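Local atomic coordinates of sialidase domain-containing protein (Dyadobacter fermentans, PDB entry 5HX0), a protein that is of unknown function but carries a sialidase-like BNR repeat domain of the beta-propeller class, so it may act on or bind carbohydrates. Residues L317-G329 with G336-D348. Sequence-based numbering, arbitrary orientation. Where two conformers were deposited one is given.
Sequences LRLPDNRVLLSYG and GIRARILNAECTD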
ATOM      1  N   LEU A 317     -10.573  -6.134  28.572  1.00 16.80           N
ATOM      2  CA  LEU A 317      -9.302  -6.778  28.889  1.00  9.39           C
ATOM      3  C   LEU A 317      -9.403  -7.456  30.250  1.00 13.61           C
ATOM      4  O   LEU A 317      -9.788  -6.814  31.231  1.00 13.41           O
ATOM      5  CB  LEU A 317      -8.173  -5.737  28.924  1.00 12.30           C
ATOM      6  CG  LEU A 317      -6.825  -6.254  29.445  1.00 15.83           C
ATOM      7  CD1 LEU A 317      -6.221  -7.224  28.445  1.00 18.50           C
ATOM      8  CD2 LEU A 317      -5.859  -5.086  29.717  1.00 19.07           C
ATOM      9  N   ARG A 318      -9.048  -8.743  30.317  1.00 13.17           N
ATOM     10  CA  ARG A 318      -9.018  -9.442  31.597  1.00 17.17           C
ATOM     11  C   ARG A 318      -7.770  -9.001  32.352  1.00 20.41           C
ATOM     12  O   ARG A 318      -6.661  -9.124  31.828  1.00 16.49           O
ATOM     13  CB  ARG A 318      -9.015 -10.958  31.393  1.00 14.57           C
ATOM     14  CG  ARG A 318      -9.084 -11.743  32.706  1.00 20.70           C
ATOM     15  CD  ARG A 318      -8.965 -13.264  32.461  1.00 19.53           C
ATOM     16  NE  ARG A 318     -10.180 -13.775  31.825  1.00 21.64           N
ATOM     17  CZ  ARG A 318     -10.486 -15.063  31.710  1.00 31.29           C
ATOM     18  NH1 ARG A 318      -9.648 -15.985  32.177  1.00 23.55           N
ATOM     19  NH2 ARG A 318     -11.628 -15.430  31.123  1.00 22.74           N
ATOM     20  N   LEU A 319      -7.940  -8.484  33.567  1.00 14.81           N
ATOM     21  CA  LEU A 319      -6.825  -8.054  34.409  1.00 12.78           C
ATOM     22  C   LEU A 319      -6.247  -9.237  35.180  1.00 17.16           C
ATOM     23  O   LEU A 319      -6.828 -10.319  35.229  1.00 19.02           O
ATOM     24  CB  LEU A 319      -7.309  -6.964  35.365  1.00 15.78           C
ATOM     25  CG  LEU A 319      -7.789  -5.690  34.670  1.00 14.47           C
ATOM     26  CD1 LEU A 319      -8.483  -4.794  35.686  1.00 11.60           C
ATOM     27  CD2 LEU A 319      -6.588  -4.965  34.065  1.00 19.52           C
ATOM     28  N   PRO A 320      -5.081  -9.079  35.808  1.00 19.11           N
ATOM     29  CA  PRO A 320      -4.458 -10.238  36.470  1.00 18.76           C
ATOM     30  C   PRO A 320      -5.281 -10.838  37.596  1.00 22.75           C
ATOM     31  O   PRO A 320      -5.052 -11.999  37.941  1.00 25.00           O
ATOM     32  CB  PRO A 320      -3.129  -9.667  36.980  1.00 21.72           C
ATOM     33  CG  PRO A 320      -2.824  -8.570  35.968  1.00 22.46           C
ATOM     34  CD  PRO A 320      -4.167  -7.928  35.776  1.00 16.16           C
ATOM     35  N   ASP A 321      -6.240 -10.111  38.178  1.00 16.90           N
ATOM     36  CA  ASP A 321      -7.082 -10.661  39.228  1.00 20.51           C
ATOM     37  C   ASP A 321      -8.441 -11.100  38.699  1.00 17.13           C
ATOM     38  O   ASP A 321      -9.353 -11.335  39.491  1.00 19.87           O
ATOM     39  CB  ASP A 321      -7.243  -9.644  40.367  1.00 25.32           C
ATOM     40  CG  ASP A 321      -7.975  -8.376  39.937  1.00 26.29           C
ATOM     41  OD1 ASP A 321      -8.351  -8.255  38.748  1.00 26.03           O
ATOM     42  OD2 ASP A 321      -8.159  -7.482  40.795  1.00 28.26           O
ATOM     43  N   ASN A 322      -8.592 -11.190  37.376  1.00 17.49           N
ATOM     44  CA  ASN A 322      -9.757 -11.638  36.624  1.00 17.75           C
ATOM     45  C   ASN A 322     -10.871 -10.593  36.572  1.00 19.86           C
ATOM     46  O   ASN A 322     -11.880 -10.833  35.882  1.00 16.12           O
ATOM     47  CB  ASN A 322     -10.349 -12.967  37.139  1.00 24.04           C
ATOM     48  CG  ASN A 322      -9.453 -14.171  36.838  1.00 25.43           C
ATOM     49  OD1 ASN A 322      -8.584 -14.117  35.978  1.00 23.67           O
ATOM     50  ND2 ASN A 322      -9.680 -15.263  37.552  1.00 33.77           N
ATOM     51  N   ARG A 323     -10.733  -9.443  37.238  1.00 17.72           N
ATOM     52  CA  ARG A 323     -11.633  -8.341  36.915  1.00 18.63           C
ATOM     53  C   ARG A 323     -11.387  -7.920  35.460  1.00 19.39           C
ATOM     54  O   ARG A 323     -10.408  -8.324  34.835  1.00 15.27           O
ATOM     55  CB  ARG A 323     -11.433  -7.172  37.889  1.00 22.39           C
ATOM     56  CG  ARG A 323     -11.764  -7.519  39.349  1.00 18.61           C
ATOM     57  CD  ARG A 323     -11.676  -6.286  40.216  1.00 22.57           C
ATOM     58  NE  ARG A 323     -10.337  -5.709  40.180  1.00 24.17           N
ATOM     59  CZ  ARG A 323     -10.058  -4.451  40.526  1.00 20.93           C
ATOM     60  NH1 ARG A 323     -11.028  -3.625  40.912  1.00 21.59           N
ATOM     61  NH2 ARG A 323      -8.814  -4.020  40.459  1.00 22.52           N
ATOM     62  N   VAL A 324     -12.294  -7.105  34.916  1.00 17.02           N
ATOM     63  CA  VAL A 324     -12.319  -6.816  33.485  1.00 14.41           C
ATOM     64  C   VAL A 324     -12.293  -5.306  33.282  1.00 15.50           C
ATOM     65  O   VAL A 324     -13.199  -4.600  33.746  1.00 15.44           O
ATOM     66  CB  VAL A 324     -13.557  -7.425  32.801  1.00 16.96           C
ATOM     67  CG1 VAL A 324     -13.565  -7.090  31.304  1.00 13.17           C
ATOM     68  CG2 VAL A 324     -13.596  -8.939  33.029  1.00 18.52           C
ATOM     69  N   LEU A 325     -11.253  -4.814  32.599  1.00 12.10           N
ATOM     70  CA  LEU A 325     -11.179  -3.407  32.228  1.00 14.49           C
ATOM     71  C   LEU A 325     -11.967  -3.192  30.940  1.00 12.49           C
ATOM     72  O   LEU A 325     -11.607  -3.740  29.894  1.00 15.26           O
ATOM     73  CB  LEU A 325      -9.731  -2.955  32.042  1.00 12.68           C
ATOM     74  CG  LEU A 325      -9.583  -1.483  31.611  1.00 13.55           C
ATOM     75  CD1 LEU A 325     -10.053  -0.550  32.723  1.00 13.25           C
ATOM     76  CD2 LEU A 325      -8.125  -1.208  31.236  1.00 17.18           C
ATOM     77  N   LEU A 326     -13.047  -2.414  31.020  1.00 14.10           N
ATOM     78  CA  LEU A 326     -13.878  -2.068  29.866  1.00 11.90           C
ATOM     79  C   LEU A 326     -13.570  -0.626  29.501  1.00 17.31           C
ATOM     80  O   LEU A 326     -13.904   0.278  30.261  1.00 10.91           O
ATOM     81  CB  LEU A 326     -15.363  -2.236  30.205  1.00 14.44           C
ATOM     82  CG  LEU A 326     -16.370  -2.063  29.065  1.00 15.30           C
ATOM     83  CD1 LEU A 326     -16.267  -3.212  28.072  1.00 12.58           C
ATOM     84  CD2 LEU A 326     -17.780  -1.973  29.643  1.00 19.24           C
ATOM     85  N   SER A 327     -12.925  -0.398  28.357  0.65  9.93           N
ATOM     86  CA  SER A 327     -12.622   0.970  27.957  0.65 13.90           C
ATOM     87  C   SER A 327     -13.463   1.360  26.747  0.65 14.72           C
ATOM     88  O   SER A 327     -13.850   0.509  25.938  0.65 14.04           O
ATOM     89  CB  SER A 327     -11.131   1.140  27.649  0.65 11.78           C
ATOM     90  OG  SER A 327     -10.718   0.232  26.657  0.65 12.51           O
ATOM     91  N   TYR A 328     -13.739   2.658  26.628  1.00 12.36           N
ATOM     92  CA  TYR A 328     -14.590   3.158  25.553  1.00 14.25           C
ATOM     93  C   TYR A 328     -14.310   4.624  25.270  1.00 13.30           C
ATOM     94  O   TYR A 328     -13.831   5.365  26.129  1.00 12.57           O
ATOM     95  CB  TYR A 328     -16.079   2.991  25.876  1.00 12.16           C
ATOM     96  CG  TYR A 328     -16.444   3.323  27.306  1.00 11.53           C
ATOM     97  CD1 TYR A 328     -16.313   2.367  28.306  1.00 17.40           C
ATOM     98  CD2 TYR A 328     -16.960   4.564  27.644  1.00 10.49           C
ATOM     99  CE1 TYR A 328     -16.654   2.643  29.618  1.00 14.04           C
ATOM    100  CE2 TYR A 328     -17.311   4.857  28.981  1.00 14.78           C
ATOM    101  CZ  TYR A 328     -17.155   3.884  29.948  1.00 14.79           C
ATOM    102  OH  TYR A 328     -17.488   4.118  31.271  1.00 19.82           O
ATOM    103  N   GLY A 329     -14.640   5.037  24.043  1.00 12.54           N
ATOM    104  CA  GLY A 329     -14.586   6.440  23.703  1.00 11.79           C
ATOM    105  C   GLY A 329     -15.790   7.184  24.248  1.00 14.40           C
ATOM    106  O   GLY A 329     -16.881   6.629  24.413  1.00 15.67           O
ATOM    107  N   GLY A 336     -13.470  12.706  25.194  1.00 16.60           N
ATOM    108  CA  GLY A 336     -12.283  11.930  25.527  1.00 16.79           C
ATOM    109  C   GLY A 336     -12.489  10.431  25.645  1.00 13.95           C
ATOM    110  O   GLY A 336     -13.180   9.814  24.823  1.00 14.03           O
ATOM    111  N   ILE A 337     -11.890   9.843  26.683  1.00 12.74           N
ATOM    112  CA  ILE A 337     -11.737   8.398  26.826  1.00 15.93           C
ATOM    113  C   ILE A 337     -12.109   8.048  28.250  1.00 12.89           C
ATOM    114  O   ILE A 337     -11.660   8.721  29.180  1.00 15.30           O
ATOM    115  CB  ILE A 337     -10.289   7.924  26.554  1.00 13.47           C
ATOM    116  CG1 ILE A 337      -9.698   8.510  25.251  1.00 15.27           C
ATOM    117  CG2 ILE A 337     -10.188   6.377  26.639  1.00 13.38           C
ATOM    118  CD1 ILE A 337     -10.359   8.049  23.940  1.00 15.35           C
ATOM    119  N   ARG A 338     -12.881   6.975  28.431  1.00 12.59           N
ATOM    120  CA  ARG A 338     -13.300   6.546  29.765  1.00 14.07           C
ATOM    121  C   ARG A 338     -13.220   5.022  29.883  1.00 17.44           C
ATOM    122  O   ARG A 338     -12.997   4.306  28.902  1.00 13.70           O
ATOM    123  CB  ARG A 338     -14.722   7.058  30.069  1.00 15.09           C
ATOM    124  CG  ARG A 338     -14.797   8.594  30.013  1.00 13.24           C
ATOM    125  CD  ARG A 338     -16.170   9.163  30.312  1.00 21.61           C
ATOM    126  NE  ARG A 338     -16.082  10.626  30.278  1.00 17.12           N
ATOM    127  CZ  ARG A 338     -16.809  11.440  31.033  1.00 28.04           C
ATOM    128  NH1 ARG A 338     -17.698  10.948  31.890  1.00 26.37           N
ATOM    129  NH2 ARG A 338     -16.641  12.751  30.932  1.00 16.50           N
ATOM    130  N   ALA A 339     -13.426   4.524  31.103  1.00 14.00           N
ATOM    131  CA  ALA A 339     -13.375   3.092  31.348  1.00 18.33           C
ATOM    132  C   ALA A 339     -14.049   2.780  32.675  1.00 18.73           C
ATOM    133  O   ALA A 339     -14.293   3.669  33.495  1.00 16.68           O
ATOM    134  CB  ALA A 339     -11.925   2.579  31.353  1.00 14.14           C
ATOM    135  N   ARG A 340     -14.347   1.493  32.878  1.00 14.97           N
ATOM    136  CA  ARG A 340     -14.762   1.024  34.192  1.00 16.41           C
ATOM    137  C   ARG A 340     -14.288  -0.414  34.365  1.00 15.21           C
ATOM    138  O   ARG A 340     -14.090  -1.132  33.389  1.00 17.51           O
ATOM    139  CB  ARG A 340     -16.286   1.147  34.389  1.00 21.38           C
ATOM    140  CG  ARG A 340     -17.151   0.556  33.286  1.00 23.77           C
ATOM    141  CD  ARG A 340     -18.643   0.957  33.468  1.00 21.55           C
ATOM    142  NE  ARG A 340     -18.897   2.364  33.150  1.00 23.27           N
ATOM    143  CZ  ARG A 340     -19.950   3.055  33.581  1.00 29.50           C
ATOM    144  NH1 ARG A 340     -20.862   2.471  34.362  1.00 27.21           N
ATOM    145  NH2 ARG A 340     -20.093   4.333  33.249  1.00 20.85           N
ATOM    146  N   ILE A 341     -14.079  -0.825  35.611  1.00 13.18           N
ATOM    147  CA  ILE A 341     -13.561  -2.155  35.896  1.00 17.84           C
ATOM    148  C   ILE A 341     -14.710  -3.007  36.409  1.00 16.17           C
ATOM    149  O   ILE A 341     -15.289  -2.704  37.457  1.00 17.48           O
ATOM    150  CB  ILE A 341     -12.410  -2.105  36.912  1.00 18.28           C
ATOM    151  CG1 ILE A 341     -11.224  -1.324  36.337  1.00 17.97           C
ATOM    152  CG2 ILE A 341     -12.012  -3.531  37.325  1.00 15.02           C
ATOM    153  CD1 ILE A 341     -10.037  -1.238  37.309  1.00 21.97           C
ATOM    154  N   LEU A 342     -15.036  -4.062  35.674  1.00 14.98           N
ATOM    155  CA  LEU A 342     -16.146  -4.938  36.014  1.00 18.35           C
ATOM    156  C   LEU A 342     -15.646  -6.125  36.826  1.00 20.04           C
ATOM    157  O   LEU A 342     -14.459  -6.463  36.802  1.00 18.38           O
ATOM    158  CB  LEU A 342     -16.836  -5.423  34.740  1.00 13.57           C
ATOM    159  CG  LEU A 342     -17.231  -4.350  33.717  1.00 14.39           C
ATOM    160  CD1 LEU A 342     -18.008  -4.992  32.582  1.00 20.01           C
ATOM    161  CD2 LEU A 342     -18.054  -3.244  34.390  1.00 16.92           C
ATOM    162  N   ASN A 343     -16.564  -6.761  37.558  1.00 16.59           N
ATOM    163  CA  ASN A 343     -16.206  -8.020  38.201  1.00 14.30           C
ATOM    164  C   ASN A 343     -15.946  -9.092  37.129  1.00 21.34           C
ATOM    165  O   ASN A 343     -16.184  -8.884  35.932  1.00 19.61           O
ATOM    166  CB  ASN A 343     -17.293  -8.456  39.199  1.00 16.57           C
ATOM    167  CG  ASN A 343     -18.683  -8.594  38.565  1.00 22.64           C
ATOM    168  OD1 ASN A 343     -18.825  -8.896  37.384  1.00 21.44           O
ATOM    169  ND2 ASN A 343     -19.722  -8.383  39.380  1.00 21.72           N
ATOM    170  N   ALA A 344     -15.440 -10.249  37.570  1.00 20.40           N
ATOM    171  CA  ALA A 344     -14.978 -11.273  36.625  1.00 14.64           C
ATOM    172  C   ALA A 344     -16.077 -11.694  35.653  1.00 15.09           C
ATOM    173  O   ALA A 344     -15.812 -11.942  34.471  1.00 17.62           O
ATOM    174  CB  ALA A 344     -14.453 -12.484  37.394  1.00 12.67           C
ATOM    175  N   GLU A 345     -17.318 -11.767  36.118  1.00 18.67           N
ATOM    176  CA  GLU A 345     -18.394 -12.223  35.242  1.00 24.17           C
ATOM    177  C   GLU A 345     -19.084 -11.081  34.493  1.00 20.09           C
ATOM    178  O   GLU A 345     -20.041 -11.330  33.747  1.00 20.22           O
ATOM    179  CB  GLU A 345     -19.398 -13.040  36.064  1.00 24.25           C
ATOM    180  CG  GLU A 345     -18.778 -14.345  36.587  1.00 20.47           C
ATOM    181  CD  GLU A 345     -18.303 -15.270  35.468  1.00 20.03           C
ATOM    182  OE1 GLU A 345     -19.079 -15.486  34.515  1.00 18.49           O
ATOM    183  OE2 GLU A 345     -17.144 -15.773  35.532  1.00 20.99           O
ATOM    184  N   CYS A 346     -18.608  -9.842  34.655  1.00 17.99           N
ATOM    185  CA  CYS A 346     -19.094  -8.692  33.879  1.00 18.07           C
ATOM    186  C   CYS A 346     -20.583  -8.436  34.113  1.00 14.76           C
ATOM    187  O   CYS A 346     -21.314  -8.084  33.188  1.00 21.62           O
ATOM    188  CB  CYS A 346     -18.813  -8.861  32.381  1.00 19.06           C
ATOM    189  SG  CYS A 346     -17.054  -9.035  31.949  1.00 18.16           S
ATOM    190  N   THR A 347     -21.030  -8.586  35.364  1.00 21.18           N
ATOM    191  CA  THR A 347     -22.436  -8.369  35.705  1.00 19.88           C
ATOM    192  C   THR A 347     -22.703  -7.008  36.336  1.00 24.68           C
ATOM    193  O   THR A 347     -23.858  -6.566  36.360  1.00 25.18           O
ATOM    194  CB  THR A 347     -22.933  -9.456  36.674  1.00 20.92           C
ATOM    195  OG1 THR A 347     -22.148  -9.436  37.878  1.00 24.38           O
ATOM    196  CG2 THR A 347     -22.828 -10.832  36.046  1.00 26.61           C
ATOM    197  N   ASP A 348     -21.674  -6.328  36.835  1.00 18.67           N
ATOM    198  CA  ASP A 348     -21.859  -5.145  37.663  1.00 22.38           C
ATOM    199  C   ASP A 348     -21.567  -3.849  36.910  1.00 17.32           C
ATOM    200  O   ASP A 348     -21.111  -2.869  37.512  1.00 20.29           O
ATOM    201  CB  ASP A 348     -20.997  -5.251  38.921  1.00 22.96           C
ATOM    202  CG  ASP A 348     -19.508  -5.231  38.624  1.00 22.26           C
ATOM    203  OD1 ASP A 348     -19.110  -5.424  37.458  1.00 18.57           O
ATOM    204  OD2 ASP A 348     -18.737  -5.034  39.579  1.00 24.48           O
TER
HETATM  205  O   HOH W   1     -13.058 -12.050  33.962  1.00 14.77           O
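Two groups grip the phenol oxygen of Tyr328: Arg340 NE donates to Tyr328 OH at 2.9 Å, and Glu354, at the start of the next strand, is hydrogen-bonded to the same hydroxyl. The oxygen sits at the edge of the Arg340 guanidinium, in its plane, while ring and guanidinium planes stand 45° apart. Tyr328 CG lies between its own backbone N and carbonyl carbon (chi1 42°), which lays the ring over strand 336-342: Arg338 O is 3.8 Å above the ring plane, over its centre, and Arg338 CB meets Tyr328 CE2 at 3.6 Å. Glu354 also forms salt bridges with Arg338 and Arg340, so one carboxylate ties together both guanidinium groups and the phenol, and would probably offset their positive charge.

Strands 324-329 and 336-342 pair antiparallel through three hydrogen-bonded pairs, Val324 with Leu342, Leu326 with Arg340 and Tyr328 with Arg338; the shortest bond runs from Leu342 N to Val324 O, 2.7 Å. On the other sheet face Leu325 CD1 fits between Ile341 CG1 and Ala339 CB, 3.9 Å from each. At the start of strand 324-329 Val324 CG2 touches Cys346 SG, in the turn after strand 336-342, at 3.6 Å; a water donates to both Asn322 O and Ala344 O, joining the two loops. Ile341 CG2 lies 3.6 Å above one face of the Arg323 guanidinium, whose NE makes a salt bridge with Asp321.

This hairpin supplies the two central strands of a four-stranded antiparallel sheet, consistent with one blade of a beta-propeller, with strand 314-318 beside 324-330, strand 354-358 beside 336-342, and Leu325 and Ile337 packed against strand 378-385 of the following sheet.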